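Local coordinates for putative bacterial transcription regulation protein (Staphylococcus aureus, PDB 3LUR) that probably binds small-molecule effectors through an effector-binding domain and so takes part in regulating transcription, at residues 61-66 with 71-76; 112-117 with 134-139; 7-12 with 53-58. One frame throughout, in Å; residues are numbered along the deposited sequence.

Interaction 1. Residues 61-66 with 71-76; sequences LCIPEL and SYMIAV
Tyr-72 has CG turned opposite its own backbone N (chi1 -171°), which lays its ring along the sheet beside Cys-62, whose SG stands beside its backbone N, anti to the carbonyl carbon (chi1 -62°). The sulfur comes to the ring edge rather than over a face, with SG 3.8 Å from Tyr-72 CD1 and nearly as close to CE1. Leu-61 N, by contrast, lies over one face of the same ring. Beneath these side chains the backbones are tightly paired. Leu-61 and Met-73 exchange two bonds, each 2.7 Å, from Leu-61 N to Met-73 O and from Met-73 N to Leu-61 O. Ile-63 and Ser-71 do likewise, Ile-63 N reaching Ser-71 O at 2.8 Å and Ser-71 N reaching Ile-63 O at 2.9 Å. The opposite face carries Leu-61, Ile-63, Ser-71 and selenomethionine Met-73. There Ile-63 CD1 slants across to Met-73 CB at 4.1 Å, while the rest of Met-73 runs out extended, away from its partner strand. Where the strand gives way to the turn, bent Glu-65 curls back so that OE2 receives Ser-71 OG. The modelled 2.5 Å between Glu-65 OE2 and Ser-71 OG is very short and its exact value doubtful. Lys-18 forms a salt bridge with this carboxylate, tying the turn to strand 5-21. On the Cys-62 face, Tyr-72 OH hydrogen-bonds to Trp-35 of helix 24-41, its other partner being Glu-136. The whole is an antiparallel beta hairpin, hydrogen-bonded pairs flanking the non-hydrogen-bonded Cys-62/Tyr-72 pair, within a closed six-stranded antiparallel sheet.

Interaction 2. Residues 112-117 with 134-139; sequences QKMEEV and FFELYQ. With EDO (1,2-ethanediol), chain H.
Met-114, a selenomethionine on helix 108-124, comes down on Phe-134 at a slant, and its last two heavy atoms meet the ring in different ways. SE stands oblique to it, 65° off the ring normal and 3.8 Å from Phe-134 CE2. The terminal methyl lies in the plane of the ring, at its edge, with Met-114 CE 3.9 Å from Phe-134 CD2. Two bends in the Met-114 chain, at chi2 and chi3, turn the methyl away from the helix and along the strand. Phe-134 meets it with CG wedged between its backbone N and carbonyl carbon (chi1 55°), a setting that swings the ring out toward the helix. His-118, one helical turn further on, meets the same phenyl with its ring plane about perpendicular, so a second residue of the helix also meets this ring. The methyl also reaches Glu-136, an extended side chain, with Met-114 CE 3.9 Å from both CG and OE2; this is packing against a carboxylate, without any hydrogen bond. The other oxygen is held by phenols. Tyr-138 OH gives its proton to Glu-136 OE1 at 2.6 Å, coming from above the carboxylate plane, 49° out of it, and Tyr-72 OH is a second partner of OE1. Two hydroxyls on one atom should limit rotation of this buried acid and may stabilise its negative charge. At the strand's end an ethanediol, probably from the crystallisation liquor, bonds weakly to Tyr-138 O. A buried glutamate ringed by aromatic side chains beneath a helix, here through a Met-aromatic contact, is consistent with the ligand pocket of GyrI-like effector-binding domains.

Interaction 3. Residues 7-12 with 53-58; sequences QQLASL and GDLAGI. With EDO (1,2-ethanediol), chain I.
Leu-12 and Leu-9 of strand 5-21 pack on Leu-55 and Asp-54, joining the first strand of the antiparallel barrel of this SHS2-clan protein to the loop that leads from helix 43-50 into strand 58-64. Apolar packing comes first. Leu-55 works as a forked partner: its CD1 meets Leu-12 CD1 at 3.9 Å, and its CD2 meets Leu-9 CD2 at the same 3.9 Å. The two encounters differ in orientation, since Leu-9 and Leu-55 stand nearly perpendicular whereas Leu-12 and Leu-55 cross obliquely. Leu-55 can address both because its CG lies beside its backbone N, opposite the carbonyl carbon (chi1 -74°), and its two methyls diverge from there. Phe-135 of strand 134-138 touches both Leu-9 and Leu-55, linking the contact to the buried side chains of the sheet. A mixed contact lies further out, where Leu-12 and Asp-54 lie alongside each other, pointing opposite ways. Here Leu-12 CD2 rests against the flank of the aspartate, 3.8 Å from Asp-54 CB and 3.6 Å from Asp-54 OD2, with no hydrogen bond spanning the segments. Polar bonds instead shape the loop itself. Leu-55 N is bound by Thr-77 OG1, which moors the loop to the end of strand 70-77, and Asp-54 N by Asn-52 OD1. An ethanediol, probably left from crystallisation, is modelled beside Ala-56 O at a doubtfully short distance. Ala-56 itself sits at the centre of an inverse gamma turn, whose bond from Gly-57 N back to Leu-55 O is weak at 3.0 Å.

Overall arrangement
Interactions 1 and 2 are buried, each centred about 7 Å from the centre of the chain, while interaction 3 lies about 11 Å out and is only partly buried. All three reach one barrel sheet, yet the chemistry changes with position. Between neighbouring strands, interaction 1 rests on backbone hydrogen bonds; between helix and sheet, interaction 2 depends on side chains alone; between strand 5-21 and a loop, interaction 3 relies on leucine methyls. Strands 58-64 and 134-138 join the sites: Cys-62 N bonds to Phe-134 O at 2.7 Å, and Tyr-138 N to Ile-58 O at 2.8 Å. Ile-58 also packs on Val-76, joining interactions 1 and 3.

Interaction 1. Residues 61-66 with 71-76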
loop_
_atom_site.group_PDB
_atom_site.type_symbol
_atom_site.label_atom_id
_atom_site.label_comp_id
_atom_site.label_asym_id
_atom_site.label_seq_id
_atom_site.Cartn_x
_atom_site.Cartn_y
_atom_site.Cartn_z
ATOM N N LEU A 61 -2.764 -0.280 -0.291
ATOM C CA LEU A 61 -2.547 -1.673 0.118
ATOM C C LEU A 61 -2.910 -2.630 -1.000
ATOM O O LEU A 61 -4.071 -2.689 -1.447
ATOM C CB LEU A 61 -3.371 -2.005 1.378
ATOM C CG LEU A 61 -3.188 -3.389 2.025
ATOM C CD1 LEU A 61 -1.892 -3.489 2.836
ATOM C CD2 LEU A 61 -4.375 -3.718 2.906
ATOM N N CYS A 62 -1.926 -3.432 -1.409
ATOM C CA CYS A 62 -2.101 -4.422 -2.425
ATOM C C CYS A 62 -2.432 -5.741 -1.774
ATOM O O CYS A 62 -1.678 -6.222 -0.926
ATOM C CB CYS A 62 -0.823 -4.520 -3.247
ATOM S SG CYS A 62 -0.451 -2.933 -4.084
ATOM N N ILE A 63 -3.588 -6.293 -2.148
ATOM C CA ILE A 63 -4.134 -7.479 -1.533
ATOM C C ILE A 63 -4.246 -8.566 -2.602
ATOM O O ILE A 63 -5.221 -8.617 -3.352
ATOM C CB ILE A 63 -5.519 -7.197 -0.860
ATOM C CG1 ILE A 63 -5.401 -6.066 0.160
ATOM C CG2 ILE A 63 -6.092 -8.484 -0.153
ATOM C CD1 ILE A 63 -6.722 -5.550 0.720
ATOM N N PRO A 64 -3.217 -9.410 -2.707
ATOM C CA PRO A 64 -3.383 -10.538 -3.653
ATOM C C PRO A 64 -4.575 -11.358 -3.222
ATOM O O PRO A 64 -4.719 -11.661 -2.022
ATOM C CB PRO A 64 -2.095 -11.339 -3.498
ATOM C CG PRO A 64 -1.095 -10.386 -2.879
ATOM C CD PRO A 64 -1.914 -9.432 -2.030
ATOM N N GLU A 65 -5.477 -11.642 -4.148
ATOM C CA GLU A 65 -6.643 -12.436 -3.818
ATOM C C GLU A 65 -6.341 -13.900 -4.143
ATOM O O GLU A 65 -5.504 -14.203 -4.999
ATOM C CB GLU A 65 -7.885 -11.944 -4.563
ATOM C CG GLU A 65 -8.284 -10.485 -4.239
ATOM C CD GLU A 65 -8.689 -10.265 -2.781
ATOM O OE1 GLU A 65 -8.549 -11.204 -1.956
ATOM O OE2 GLU A 65 -9.142 -9.149 -2.458
ATOM N N LEU A 66 -7.012 -14.798 -3.440
ATOM C CA LEU A 66 -6.755 -16.241 -3.601
ATOM C C LEU A 66 -6.931 -16.733 -5.045
ATOM O O LEU A 66 -6.107 -17.532 -5.526
ATOM C CB LEU A 66 -7.603 -17.076 -2.613
ATOM C CG LEU A 66 -7.069 -17.222 -1.161
ATOM C CD1 LEU A 66 -5.593 -17.792 -1.121
ATOM C CD2 LEU A 66 -7.160 -15.924 -0.374
ATOM N N SER A 71 -6.537 -6.986 -5.362
ATOM C CA SER A 71 -7.293 -5.877 -4.792
ATOM C C SER A 71 -6.339 -4.772 -4.351
ATOM O O SER A 71 -5.187 -5.021 -4.028
ATOM C CB SER A 71 -8.127 -6.347 -3.601
ATOM O OG SER A 71 -9.150 -7.229 -4.011
ATOM N N TYR A 72 -6.815 -3.541 -4.385
ATOM C CA TYR A 72 -6.054 -2.431 -3.926
ATOM C C TYR A 72 -6.944 -1.690 -2.954
ATOM O O TYR A 72 -8.088 -1.385 -3.290
ATOM C CB TYR A 72 -5.750 -1.522 -5.070
ATOM C CG TYR A 72 -4.792 -0.432 -4.797
ATOM C CD1 TYR A 72 -3.426 -0.678 -4.830
ATOM C CD2 TYR A 72 -5.216 0.873 -4.583
ATOM C CE1 TYR A 72 -2.507 0.327 -4.639
ATOM C CE2 TYR A 72 -4.299 1.897 -4.386
ATOM C CZ TYR A 72 -2.943 1.618 -4.433
ATOM O OH TYR A 72 -1.994 2.599 -4.280
HETATM N N MSE A 73 -6.441 -1.428 -1.768
HETATM C CA MSE A 73 -7.206 -0.696 -0.792
HETATM C C MSE A 73 -6.513 0.605 -0.428
HETATM O O MSE A 73 -5.342 0.635 -0.014
HETATM C CB MSE A 73 -7.464 -1.562 0.451
HETATM C CG MSE A 73 -8.272 -0.886 1.532
HETATM SE SE MSE A 73 -8.256 -2.071 3.097
HETATM C CE MSE A 73 -9.342 -1.029 4.272
ATOM N N ILE A 74 -7.231 1.703 -0.600
ATOM C CA ILE A 74 -6.743 3.002 -0.159
ATOM C C ILE A 74 -7.179 3.073 1.299
ATOM O O ILE A 74 -8.362 2.912 1.597
ATOM C CB ILE A 74 -7.352 4.113 -1.001
ATOM C CG1 ILE A 74 -6.764 4.014 -2.409
ATOM C CG2 ILE A 74 -7.105 5.510 -0.369
ATOM C CD1 ILE A 74 -7.399 4.964 -3.426
ATOM N N ALA A 75 -6.234 3.285 2.202
ATOM C CA ALA A 75 -6.546 3.173 3.604
ATOM C C ALA A 75 -5.582 3.927 4.499
ATOM O O ALA A 75 -4.449 4.274 4.108
ATOM C CB ALA A 75 -6.486 1.686 3.987
ATOM N N VAL A 76 -6.032 4.128 5.724
ATOM C CA VAL A 76 -5.199 4.718 6.769
ATOM C C VAL A 76 -5.243 3.808 7.982
ATOM O O VAL A 76 -6.197 3.051 8.171
ATOM C CB VAL A 76 -5.672 6.126 7.212
ATOM C CG1 VAL A 76 -5.612 7.104 6.051
ATOM C CG2 VAL A 76 -7.092 6.090 7.831
#

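Interaction 2. Residues 112-117 with 134-139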
loop_
_atom_site.group_PDB
_atom_site.type_symbol
_atom_site.label_atom_id
_atom_site.label_comp_id
_atom_site.label_asym_id
_atom_site.label_seq_id
_atom_site.Cartn_x
_atom_site.Cartn_y
_atom_site.Cartn_z
ATOM N N GLN A 112 6.989 1.634 -11.473
ATOM C CA GLN A 112 8.311 1.187 -11.939
ATOM C C GLN A 112 9.050 0.509 -10.815
ATOM O O GLN A 112 9.609 -0.584 -10.981
ATOM C CB GLN A 112 9.156 2.347 -12.439
ATOM C CG GLN A 112 10.482 1.926 -13.170
ATOM C CD GLN A 112 11.709 1.631 -12.258
ATOM O OE1 GLN A 112 11.740 1.944 -11.031
ATOM N NE2 GLN A 112 12.752 1.076 -12.879
ATOM N N LYS A 113 9.059 1.149 -9.651
ATOM C CA LYS A 113 9.773 0.582 -8.521
ATOM C C LYS A 113 9.138 -0.705 -8.043
ATOM O O LYS A 113 9.838 -1.630 -7.645
ATOM C CB LYS A 113 9.839 1.570 -7.360
ATOM C CG LYS A 113 10.745 1.102 -6.201
ATOM C CD LYS A 113 12.216 1.052 -6.596
ATOM C CE LYS A 113 13.070 0.630 -5.421
ATOM N NZ LYS A 113 14.474 0.977 -5.582
HETATM N N MSE A 114 7.812 -0.775 -8.086
HETATM C CA MSE A 114 7.123 -1.960 -7.635
HETATM C C MSE A 114 7.515 -3.136 -8.550
HETATM O O MSE A 114 7.768 -4.255 -8.081
HETATM C CB MSE A 114 5.607 -1.733 -7.616
HETATM C CG MSE A 114 4.851 -2.946 -7.100
HETATM SE SE MSE A 114 5.279 -3.333 -5.224
HETATM C CE MSE A 114 4.168 -1.980 -4.428
ATOM N N GLU A 115 7.596 -2.887 -9.844
ATOM C CA GLU A 115 8.041 -3.922 -10.765
ATOM C C GLU A 115 9.481 -4.381 -10.425
ATOM O O GLU A 115 9.776 -5.586 -10.449
ATOM C CB GLU A 115 7.982 -3.434 -12.187
ATOM C CG GLU A 115 8.458 -4.467 -13.177
ATOM N N GLU A 116 10.364 -3.430 -10.114
ATOM C CA GLU A 116 11.751 -3.772 -9.747
ATOM C C GLU A 116 11.731 -4.616 -8.466
ATOM O O GLU A 116 12.441 -5.620 -8.371
ATOM C CB GLU A 116 12.610 -2.537 -9.488
ATOM C CG GLU A 116 12.677 -1.518 -10.626
ATOM C CD GLU A 116 13.440 -1.998 -11.829
ATOM O OE1 GLU A 116 13.777 -3.194 -11.921
ATOM O OE2 GLU A 116 13.749 -1.162 -12.696
ATOM N N VAL A 117 10.912 -4.206 -7.496
ATOM C CA VAL A 117 10.798 -4.943 -6.219
ATOM C C VAL A 117 10.334 -6.381 -6.438
ATOM O O VAL A 117 10.927 -7.299 -5.904
ATOM C CB VAL A 117 9.852 -4.245 -5.233
ATOM C CG1 VAL A 117 9.571 -5.152 -4.067
ATOM C CG2 VAL A 117 10.455 -2.962 -4.773
ATOM N N PHE A 134 0.867 -6.242 0.786
ATOM C CA PHE A 134 2.015 -5.368 0.754
ATOM C C PHE A 134 1.503 -3.971 0.403
ATOM O O PHE A 134 0.422 -3.842 -0.140
ATOM C CB PHE A 134 3.080 -5.867 -0.239
ATOM C CG PHE A 134 2.581 -6.081 -1.642
ATOM C CD1 PHE A 134 1.946 -7.279 -2.005
ATOM C CD2 PHE A 134 2.795 -5.104 -2.623
ATOM C CE1 PHE A 134 1.508 -7.496 -3.325
ATOM C CE2 PHE A 134 2.346 -5.313 -3.948
ATOM C CZ PHE A 134 1.697 -6.504 -4.287
ATOM N N PHE A 135 2.250 -2.938 0.739
ATOM C CA PHE A 135 1.706 -1.600 0.530
ATOM C C PHE A 135 2.678 -0.523 0.131
ATOM O O PHE A 135 3.876 -0.599 0.396
ATOM C CB PHE A 135 0.879 -1.159 1.767
ATOM C CG PHE A 135 1.646 -1.108 3.073
ATOM C CD1 PHE A 135 1.720 -2.219 3.896
ATOM C CD2 PHE A 135 2.239 0.085 3.504
ATOM C CE1 PHE A 135 2.386 -2.166 5.102
ATOM C CE2 PHE A 135 2.894 0.154 4.722
ATOM C CZ PHE A 135 2.988 -0.977 5.519
ATOM N N GLU A 136 2.106 0.496 -0.506
ATOM C CA GLU A 136 2.767 1.740 -0.805
ATOM C C GLU A 136 2.342 2.671 0.321
ATOM O O GLU A 136 1.174 2.686 0.697
ATOM C CB GLU A 136 2.238 2.284 -2.139
ATOM C CG GLU A 136 2.413 1.331 -3.288
ATOM C CD GLU A 136 1.369 1.476 -4.381
ATOM O OE1 GLU A 136 0.569 2.436 -4.394
ATOM O OE2 GLU A 136 1.355 0.605 -5.242
ATOM N N LEU A 137 3.259 3.456 0.840
ATOM C CA LEU A 137 2.920 4.392 1.892
ATOM C C LEU A 137 3.297 5.784 1.411
ATOM O O LEU A 137 4.483 6.065 1.077
ATOM C CB LEU A 137 3.622 4.027 3.196
ATOM C CG LEU A 137 3.347 4.921 4.418
ATOM C CD1 LEU A 137 1.851 4.816 4.844
ATOM C CD2 LEU A 137 4.286 4.619 5.586
ATOM N N TYR A 138 2.291 6.661 1.400
ATOM C CA TYR A 138 2.418 8.043 0.876
ATOM C C TYR A 138 2.359 9.131 1.949
ATOM O O TYR A 138 1.324 9.370 2.548
ATOM C CB TYR A 138 1.306 8.305 -0.138
ATOM C CG TYR A 138 1.334 7.390 -1.339
ATOM C CD1 TYR A 138 2.157 7.660 -2.414
ATOM C CD2 TYR A 138 0.538 6.258 -1.401
ATOM C CE1 TYR A 138 2.184 6.829 -3.508
ATOM C CE2 TYR A 138 0.561 5.427 -2.468
ATOM C CZ TYR A 138 1.403 5.703 -3.524
ATOM O OH TYR A 138 1.432 4.849 -4.603
ATOM N N GLN A 139 3.499 9.759 2.190
ATOM C CA GLN A 139 3.610 10.908 3.053
ATOM C C GLN A 139 3.049 12.100 2.309
ATOM O O GLN A 139 2.857 12.040 1.066
ATOM C CB GLN A 139 5.081 11.177 3.375
ATOM C CG GLN A 139 5.936 11.497 2.136
ATOM C CD GLN A 139 7.390 11.715 2.471
ATOM O OE1 GLN A 139 7.714 12.491 3.348
ATOM N NE2 GLN A 139 8.276 11.014 1.768
HETATM C C1 EDO H . -0.718 12.938 4.052
HETATM O O1 EDO H . -0.587 11.738 3.267
HETATM C C2 EDO H . 0.114 12.813 5.335
HETATM O O2 EDO H . -0.482 11.881 6.246
#

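Interaction 3. Residues 7-12 with 53-58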
loop_
_atom_site.group_PDB
_atom_site.type_symbol
_atom_site.label_atom_id
_atom_site.label_comp_id
_atom_site.label_asym_id
_atom_site.label_seq_id
_atom_site.Cartn_x
_atom_site.Cartn_y
_atom_site.Cartn_z
ATOM N N GLN A 7 11.909 -3.456 8.805
ATOM C CA GLN A 7 11.048 -2.825 9.773
ATOM C C GLN A 7 10.063 -3.888 10.220
ATOM O O GLN A 7 9.936 -4.932 9.581
ATOM C CB GLN A 7 10.279 -1.648 9.163
ATOM C CG GLN A 7 11.132 -0.503 8.652
ATOM C CD GLN A 7 11.919 0.204 9.755
ATOM O OE1 GLN A 7 11.706 -0.044 10.945
ATOM N NE2 GLN A 7 12.848 1.079 9.356
ATOM N N GLN A 8 9.408 -3.664 11.342
ATOM C CA GLN A 8 8.393 -4.581 11.795
ATOM C C GLN A 8 7.197 -3.827 12.301
ATOM O O GLN A 8 7.339 -2.766 12.891
ATOM C CB GLN A 8 8.939 -5.525 12.854
ATOM C CG GLN A 8 9.426 -4.909 14.100
ATOM C CD GLN A 8 9.951 -5.962 15.045
ATOM O OE1 GLN A 8 10.783 -6.778 14.664
ATOM N NE2 GLN A 8 9.463 -5.959 16.283
ATOM N N LEU A 9 6.011 -4.365 12.034
ATOM C CA LEU A 9 4.777 -3.764 12.495
ATOM C C LEU A 9 3.960 -4.739 13.365
ATOM O O LEU A 9 3.930 -5.954 13.112
ATOM C CB LEU A 9 3.917 -3.347 11.312
ATOM C CG LEU A 9 4.428 -2.291 10.339
ATOM C CD1 LEU A 9 3.368 -2.125 9.268
ATOM C CD2 LEU A 9 4.730 -0.964 11.053
ATOM N N ALA A 10 3.315 -4.194 14.389
ATOM C CA ALA A 10 2.313 -4.909 15.150
ATOM C C ALA A 10 1.095 -5.037 14.227
ATOM O O ALA A 10 1.081 -4.481 13.117
ATOM C CB ALA A 10 1.936 -4.133 16.370
ATOM N N SER A 11 0.072 -5.746 14.661
ATOM C CA SER A 11 -1.112 -5.846 13.837
ATOM C C SER A 11 -1.767 -4.480 13.827
ATOM O O SER A 11 -1.833 -3.805 14.849
ATOM C CB SER A 11 -2.078 -6.906 14.337
ATOM O OG SER A 11 -1.490 -8.195 14.212
ATOM N N LEU A 12 -2.250 -4.069 12.675
ATOM C CA LEU A 12 -2.851 -2.751 12.562
ATOM C C LEU A 12 -4.259 -2.832 12.028
ATOM O O LEU A 12 -4.611 -3.778 11.340
ATOM C CB LEU A 12 -2.009 -1.882 11.635
ATOM C CG LEU A 12 -0.579 -1.592 12.083
ATOM C CD1 LEU A 12 0.146 -0.899 10.977
ATOM C CD2 LEU A 12 -0.505 -0.779 13.369
ATOM N N GLY A 53 -2.015 7.796 12.976
ATOM C CA GLY A 53 -0.558 7.932 12.970
ATOM C C GLY A 53 0.286 6.661 13.108
ATOM O O GLY A 53 1.507 6.749 13.061
ATOM N N ASP A 54 -0.334 5.485 13.243
ATOM C CA ASP A 54 0.434 4.229 13.354
ATOM C C ASP A 54 1.398 4.102 12.195
ATOM O O ASP A 54 2.495 3.566 12.361
ATOM C CB ASP A 54 -0.472 3.001 13.388
ATOM C CG ASP A 54 -1.124 2.800 14.732
ATOM O OD1 ASP A 54 -0.619 3.336 15.731
ATOM O OD2 ASP A 54 -2.124 2.074 14.805
ATOM N N LEU A 55 0.933 4.491 11.003
ATOM C CA LEU A 55 1.791 4.642 9.826
ATOM C C LEU A 55 1.623 6.087 9.374
ATOM O O LEU A 55 0.497 6.592 9.275
ATOM C CB LEU A 55 1.422 3.681 8.706
ATOM C CG LEU A 55 1.829 2.229 8.977
ATOM C CD1 LEU A 55 1.242 1.303 7.967
ATOM C CD2 LEU A 55 3.372 2.109 9.020
ATOM N N ALA A 56 2.745 6.759 9.129
ATOM C CA ALA A 56 2.732 8.186 8.767
ATOM C C ALA A 56 2.502 8.361 7.277
ATOM O O ALA A 56 3.430 8.545 6.495
ATOM C CB ALA A 56 4.047 8.865 9.188
ATOM N N GLY A 57 1.256 8.320 6.884
ATOM C CA GLY A 57 0.908 8.536 5.517
ATOM C C GLY A 57 -0.358 7.784 5.216
ATOM O O GLY A 57 -1.053 7.301 6.130
ATOM N N ILE A 58 -0.701 7.767 3.956
ATOM C CA ILE A 58 -1.873 7.054 3.521
ATOM C C ILE A 58 -1.361 5.867 2.708
ATOM O O ILE A 58 -0.326 5.967 1.991
ATOM C CB ILE A 58 -2.858 7.988 2.770
ATOM C CG1 ILE A 58 -4.136 7.228 2.393
ATOM C CG2 ILE A 58 -2.187 8.635 1.562
ATOM C CD1 ILE A 58 -5.297 8.118 2.033
HETATM C C1 EDO I . 6.356 7.396 4.350
HETATM O O1 EDO I . 7.236 8.332 3.757
HETATM C C2 EDO I . 6.445 7.530 5.857
HETATM O O2 EDO I . 5.901 8.771 6.257
#